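Local coordinates for antigen MTB48, Mycobacterial protein (Mycobacterium smegmatis, PDB 4WJ1) that is exported by the ESX-1 type VII secretion system and is probably involved in DNA conjugation, at least in the recipient strain, at residues 219-232 against 261-275. Residues are numbered along the deposited sequence; the frame is centred on the assembly and turned at random.
Sequences TFVDAHDKLVANHP and QSEDALEAYANGSQI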
loop_
_atom_site.group_PDB
_atom_site.type_symbol
_atom_site.label_atom_id
_atom_site.label_comp_id
_atom_site.label_asym_id
_atom_site.label_seq_id
_atom_site.Cartn_x
_atom_site.Cartn_y
_atom_site.Cartn_z
ATOM N N THR A 219 6.217 15.824 -3.118
ATOM C CA THR A 219 6.880 16.416 -4.265
ATOM C C THR A 219 5.882 17.205 -5.107
ATOM O O THR A 219 6.165 18.314 -5.547
ATOM C CB THR A 219 7.568 15.326 -5.085
ATOM O OG1 THR A 219 8.711 14.883 -4.349
ATOM C CG2 THR A 219 8.022 15.851 -6.437
ATOM N N PHE A 220 4.695 16.635 -5.281
ATOM C CA PHE A 220 3.630 17.270 -6.035
ATOM C C PHE A 220 3.096 18.538 -5.337
ATOM O O PHE A 220 3.081 19.607 -5.933
ATOM C CB PHE A 220 2.514 16.253 -6.260
ATOM C CG PHE A 220 1.290 16.809 -6.924
ATOM C CD1 PHE A 220 1.388 17.685 -7.985
ATOM C CD2 PHE A 220 0.036 16.411 -6.509
ATOM C CE1 PHE A 220 0.266 18.169 -8.606
ATOM C CE2 PHE A 220 -1.092 16.896 -7.131
ATOM C CZ PHE A 220 -0.973 17.780 -8.181
ATOM N N VAL A 221 2.679 18.433 -4.076
ATOM C CA VAL A 221 2.106 19.591 -3.422
ATOM C C VAL A 221 3.143 20.699 -3.231
ATOM O O VAL A 221 2.809 21.881 -3.341
ATOM C CB VAL A 221 1.458 19.232 -2.079
ATOM C CG1 VAL A 221 0.265 18.347 -2.316
ATOM C CG2 VAL A 221 2.438 18.577 -1.153
ATOM N N ASP A 222 4.396 20.336 -2.989
ATOM C CA ASP A 222 5.436 21.356 -2.923
ATOM C C ASP A 222 5.523 22.102 -4.244
ATOM O O ASP A 222 5.611 23.332 -4.266
ATOM C CB ASP A 222 6.796 20.755 -2.578
ATOM C CG ASP A 222 6.893 20.324 -1.115
ATOM O OD1 ASP A 222 5.944 20.601 -0.351
ATOM O OD2 ASP A 222 7.924 19.718 -0.728
ATOM N N ALA A 223 5.490 21.358 -5.342
ATOM C CA ALA A 223 5.576 21.970 -6.663
ATOM C C ALA A 223 4.361 22.845 -6.929
ATOM O O ALA A 223 4.454 23.878 -7.586
ATOM C CB ALA A 223 5.700 20.925 -7.726
ATOM N N HIS A 224 3.218 22.428 -6.407
ATOM C CA HIS A 224 2.004 23.166 -6.639
ATOM C C HIS A 224 2.003 24.468 -5.828
ATOM O O HIS A 224 1.591 25.509 -6.331
ATOM C CB HIS A 224 0.785 22.313 -6.297
ATOM C CG HIS A 224 -0.503 22.936 -6.713
ATOM N ND1 HIS A 224 -1.205 23.807 -5.900
ATOM C CD2 HIS A 224 -1.206 22.857 -7.866
ATOM C CE1 HIS A 224 -2.289 24.209 -6.526
ATOM N NE2 HIS A 224 -2.317 23.651 -7.728
ATOM N N ASP A 225 2.454 24.380 -4.575
ATOM C CA ASP A 225 2.694 25.543 -3.727
ATOM C C ASP A 225 3.546 26.573 -4.460
ATOM O O ASP A 225 3.205 27.759 -4.523
ATOM C CB ASP A 225 3.395 25.133 -2.425
ATOM C CG ASP A 225 2.445 24.502 -1.405
ATOM O OD1 ASP A 225 1.228 24.401 -1.670
ATOM O OD2 ASP A 225 2.922 24.109 -0.323
ATOM N N LYS A 226 4.654 26.109 -5.018
ATOM C CA LYS A 226 5.569 26.982 -5.747
ATOM C C LYS A 226 4.895 27.563 -6.994
ATOM O O LYS A 226 5.166 28.700 -7.384
ATOM C CB LYS A 226 6.832 26.208 -6.117
ATOM C CG LYS A 226 8.002 27.035 -6.623
ATOM C CD LYS A 226 9.307 26.256 -6.431
ATOM C CE LYS A 226 10.207 26.313 -7.666
ATOM N NZ LYS A 226 11.033 25.057 -7.819
ATOM N N LEU A 227 4.007 26.787 -7.611
ATOM C CA LEU A 227 3.308 27.249 -8.801
ATOM C C LEU A 227 2.387 28.403 -8.416
ATOM O O LEU A 227 2.372 29.452 -9.050
ATOM C CB LEU A 227 2.511 26.115 -9.438
ATOM C CG LEU A 227 1.518 26.594 -10.494
ATOM C CD1 LEU A 227 2.243 27.042 -11.750
ATOM C CD2 LEU A 227 0.478 25.537 -10.793
ATOM N N VAL A 228 1.631 28.209 -7.348
ATOM C CA VAL A 228 0.719 29.232 -6.878
ATOM C C VAL A 228 1.479 30.503 -6.478
ATOM O O VAL A 228 1.045 31.613 -6.767
ATOM C CB VAL A 228 -0.112 28.707 -5.710
ATOM C CG1 VAL A 228 -0.859 29.852 -5.017
ATOM C CG2 VAL A 228 -1.071 27.651 -6.219
ATOM N N ALA A 229 2.635 30.318 -5.855
ATOM C CA ALA A 229 3.486 31.415 -5.410
ATOM C C ALA A 229 4.109 32.211 -6.552
ATOM O O ALA A 229 4.171 33.435 -6.490
ATOM C CB ALA A 229 4.589 30.875 -4.495
ATOM N N ASN A 230 4.581 31.530 -7.590
ATOM C CA ASN A 230 5.286 32.231 -8.653
ATOM C C ASN A 230 4.450 32.542 -9.879
ATOM O O ASN A 230 4.881 33.309 -10.731
ATOM C CB ASN A 230 6.509 31.436 -9.099
ATOM C CG ASN A 230 7.499 31.248 -7.989
ATOM O OD1 ASN A 230 7.480 31.988 -7.003
ATOM N ND2 ASN A 230 8.372 30.243 -8.128
ATOM N N HIS A 231 3.281 31.930 -10.007
ATOM C CA HIS A 231 2.474 32.183 -11.193
ATOM C C HIS A 231 1.667 33.448 -10.983
ATOM O O HIS A 231 1.301 33.766 -9.858
ATOM C CB HIS A 231 1.549 31.008 -11.494
ATOM C CG HIS A 231 0.866 31.109 -12.819
ATOM N ND1 HIS A 231 -0.254 31.882 -13.022
ATOM C CD2 HIS A 231 1.173 30.558 -14.022
ATOM C CE1 HIS A 231 -0.628 31.786 -14.288
ATOM N NE2 HIS A 231 0.221 30.987 -14.913
ATOM N N PRO A 232 1.410 34.197 -12.058
ATOM C CA PRO A 232 0.524 35.347 -11.900
ATOM C C PRO A 232 -0.800 34.946 -11.259
ATOM O O PRO A 232 -1.336 33.873 -11.540
ATOM C CB PRO A 232 0.336 35.825 -13.335
ATOM C CG PRO A 232 1.642 35.484 -13.986
ATOM C CD PRO A 232 2.035 34.168 -13.391
ATOM N N GLN A 261 6.191 35.189 -16.921
ATOM C CA GLN A 261 6.030 34.649 -15.571
ATOM C C GLN A 261 5.222 33.363 -15.575
ATOM O O GLN A 261 5.584 32.386 -14.912
ATOM C CB GLN A 261 5.347 35.650 -14.656
ATOM C CG GLN A 261 6.291 36.586 -13.967
ATOM C CD GLN A 261 5.556 37.734 -13.296
ATOM O OE1 GLN A 261 4.516 37.521 -12.665
ATOM N NE2 GLN A 261 6.091 38.956 -13.427
ATOM N N SER A 262 4.114 33.375 -16.307
ATOM C CA SER A 262 3.240 32.224 -16.349
ATOM C C SER A 262 3.940 31.038 -16.992
ATOM O O SER A 262 3.940 29.935 -16.447
ATOM C CB SER A 262 1.978 32.544 -17.114
ATOM O OG SER A 262 1.178 31.387 -17.247
ATOM N N GLU A 263 4.537 31.271 -18.153
ATOM C CA GLU A 263 5.207 30.209 -18.869
ATOM C C GLU A 263 6.291 29.582 -18.011
ATOM O O GLU A 263 6.380 28.352 -17.906
ATOM C CB GLU A 263 5.791 30.742 -20.168
ATOM C CG GLU A 263 4.731 31.017 -21.197
ATOM C CD GLU A 263 5.288 31.716 -22.405
ATOM O OE1 GLU A 263 6.512 31.994 -22.409
ATOM O OE2 GLU A 263 4.504 31.989 -23.340
ATOM N N ASP A 264 7.099 30.425 -17.382
ATOM C CA ASP A 264 8.192 29.933 -16.559
ATOM C C ASP A 264 7.667 29.146 -15.366
ATOM O O ASP A 264 8.197 28.085 -15.049
ATOM C CB ASP A 264 9.084 31.085 -16.097
ATOM C CG ASP A 264 9.855 31.721 -17.248
ATOM O OD1 ASP A 264 9.860 31.151 -18.364
ATOM O OD2 ASP A 264 10.460 32.792 -17.037
ATOM N N ALA A 265 6.613 29.635 -14.727
ATOM C CA ALA A 265 6.044 28.930 -13.580
ATOM C C ALA A 265 5.455 27.587 -13.969
ATOM O O ALA A 265 5.556 26.628 -13.218
ATOM C CB ALA A 265 4.983 29.766 -12.912
ATOM N N LEU A 266 4.821 27.522 -15.131
ATOM C CA LEU A 266 4.180 26.290 -15.551
ATOM C C LEU A 266 5.245 25.265 -15.943
ATOM O O LEU A 266 5.111 24.073 -15.665
ATOM C CB LEU A 266 3.214 26.560 -16.701
ATOM C CG LEU A 266 1.905 27.250 -16.317
ATOM C CD1 LEU A 266 1.260 27.893 -17.525
ATOM C CD2 LEU A 266 0.952 26.250 -15.669
ATOM N N GLU A 267 6.310 25.747 -16.573
ATOM C CA GLU A 267 7.442 24.909 -16.921
ATOM C C GLU A 267 8.074 24.332 -15.663
ATOM O O GLU A 267 8.342 23.141 -15.584
ATOM C CB GLU A 267 8.471 25.711 -17.724
ATOM C CG GLU A 267 9.705 24.922 -18.156
ATOM C CD GLU A 267 10.557 25.673 -19.188
ATOM O OE1 GLU A 267 10.361 26.903 -19.364
ATOM O OE2 GLU A 267 11.420 25.028 -19.831
ATOM N N ALA A 268 8.295 25.178 -14.668
ATOM C CA ALA A 268 8.887 24.733 -13.416
ATOM C C ALA A 268 7.967 23.739 -12.722
ATOM O O ALA A 268 8.419 22.813 -12.050
ATOM C CB ALA A 268 9.171 25.922 -12.509
ATOM N N TYR A 269 6.669 23.937 -12.891
ATOM C CA TYR A 269 5.674 23.063 -12.287
ATOM C C TYR A 269 5.680 21.684 -12.958
ATOM O O TYR A 269 5.606 20.648 -12.303
ATOM C CB TYR A 269 4.303 23.721 -12.392
ATOM C CG TYR A 269 3.161 22.933 -11.804
ATOM C CD1 TYR A 269 3.233 22.401 -10.516
ATOM C CD2 TYR A 269 1.993 22.748 -12.530
ATOM C CE1 TYR A 269 2.176 21.695 -9.984
ATOM C CE2 TYR A 269 0.938 22.047 -12.008
ATOM C CZ TYR A 269 1.031 21.520 -10.736
ATOM O OH TYR A 269 -0.047 20.828 -10.237
ATOM N N ALA A 270 5.769 21.686 -14.280
ATOM C CA ALA A 270 5.813 20.453 -15.042
ATOM C C ALA A 270 7.028 19.633 -14.618
ATOM O O ALA A 270 6.890 18.465 -14.266
ATOM C CB ALA A 270 5.849 20.749 -16.526
ATOM N N ASN A 271 8.205 20.256 -14.624
ATOM C CA ASN A 271 9.427 19.587 -14.182
ATOM C C ASN A 271 9.383 19.143 -12.730
ATOM O O ASN A 271 9.612 17.976 -12.423
ATOM C CB ASN A 271 10.634 20.494 -14.384
ATOM C CG ASN A 271 10.886 20.799 -15.840
ATOM O OD1 ASN A 271 10.395 20.094 -16.724
ATOM N ND2 ASN A 271 11.653 21.854 -16.104
ATOM N N GLY A 272 9.072 20.078 -11.843
ATOM C CA GLY A 272 9.193 19.848 -10.415
ATOM C C GLY A 272 8.211 18.855 -9.846
ATOM O O GLY A 272 8.442 18.299 -8.774
ATOM N N SER A 273 7.114 18.622 -10.557
ATOM C CA SER A 273 6.088 17.728 -10.038
ATOM C C SER A 273 6.195 16.332 -10.626
ATOM O O SER A 273 5.304 15.517 -10.419
ATOM C CB SER A 273 4.690 18.289 -10.310
ATOM O OG SER A 273 4.390 18.249 -11.696
ATOM N N GLN A 274 7.262 16.059 -11.374
ATOM C CA GLN A 274 7.482 14.716 -11.909
ATOM C C GLN A 274 7.632 13.718 -10.777
ATOM O O GLN A 274 8.421 13.927 -9.859
ATOM C CB GLN A 274 8.724 14.662 -12.794
ATOM C CG GLN A 274 8.513 15.139 -14.212
ATOM C CD GLN A 274 9.804 15.141 -15.000
ATOM O OE1 GLN A 274 10.389 16.198 -15.242
ATOM N NE2 GLN A 274 10.264 13.952 -15.402
ATOM N N ILE A 275 6.871 12.633 -10.844
ATOM C CA ILE A 275 6.906 11.608 -9.812
ATOM C C ILE A 275 7.137 10.239 -10.426
ATOM O O ILE A 275 6.944 10.048 -11.629
ATOM C CB ILE A 275 5.606 11.576 -9.026
ATOM C CG1 ILE A 275 4.452 11.282 -9.984
ATOM C CG2 ILE A 275 5.390 12.888 -8.318
ATOM C CD1 ILE A 275 3.141 11.124 -9.293
HETATM O O HOH W 1 8.568 22.963 -8.859
#
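Tyr269 is the knob of an antiparallel helix pair, seated among Phe220, Ala223, His224 and Leu227 where helices 187-230 and 248-272 of the EspB PPE domain run side by side, their local axes 9.1 Å apart at 175°. With CG anti to the backbone N (chi1 -180°), the tyrosine side chain reaches across helix 219-230. Its CB meets Leu227 CD1; CG meets Leu227 CB and CD2, and CD2 sits over one ring face in a CH-pi contact, 3.7 Å from the ring centroid and 15° off the normal. CD1 approaches Ala223 O and CB, CD2 and CE2 touch Leu227 CD2, and CE1 comes up to His224 CA. CZ touches both Phe220 CE1 and His224 CD2. Tyr269 OH lies at the edges of both their rings, 3.1 Å from Phe220 CE1. That hydroxyl is hydrogen-bonded to Thr42, and His224 NE2 to Asp37, so this buried end ties the pair to helix 40-96 and the loop before it.

Toward the end of helix 187-230, Ala265 CB packs against His231 CB, 3.9 Å away, and Leu227 CD1 touches Ala265 CB and Leu266 CD2. At the other end, Ala223 CB rests on Ser273 CB (3.8 Å) while Thr219 CG2 touches Gly272 O. Ser273 OG turns back on its own helix to Tyr269 O, which also accepts from Ser273 N on the opposite face of the carbonyl plane. His231 uses both ring nitrogens: ND1 donates to a lone pair of Pro232 O at 2.7 Å, restraining the ring's rotation, and NE2 shares a 2.6 Å hydrogen bond with Ser262 OG.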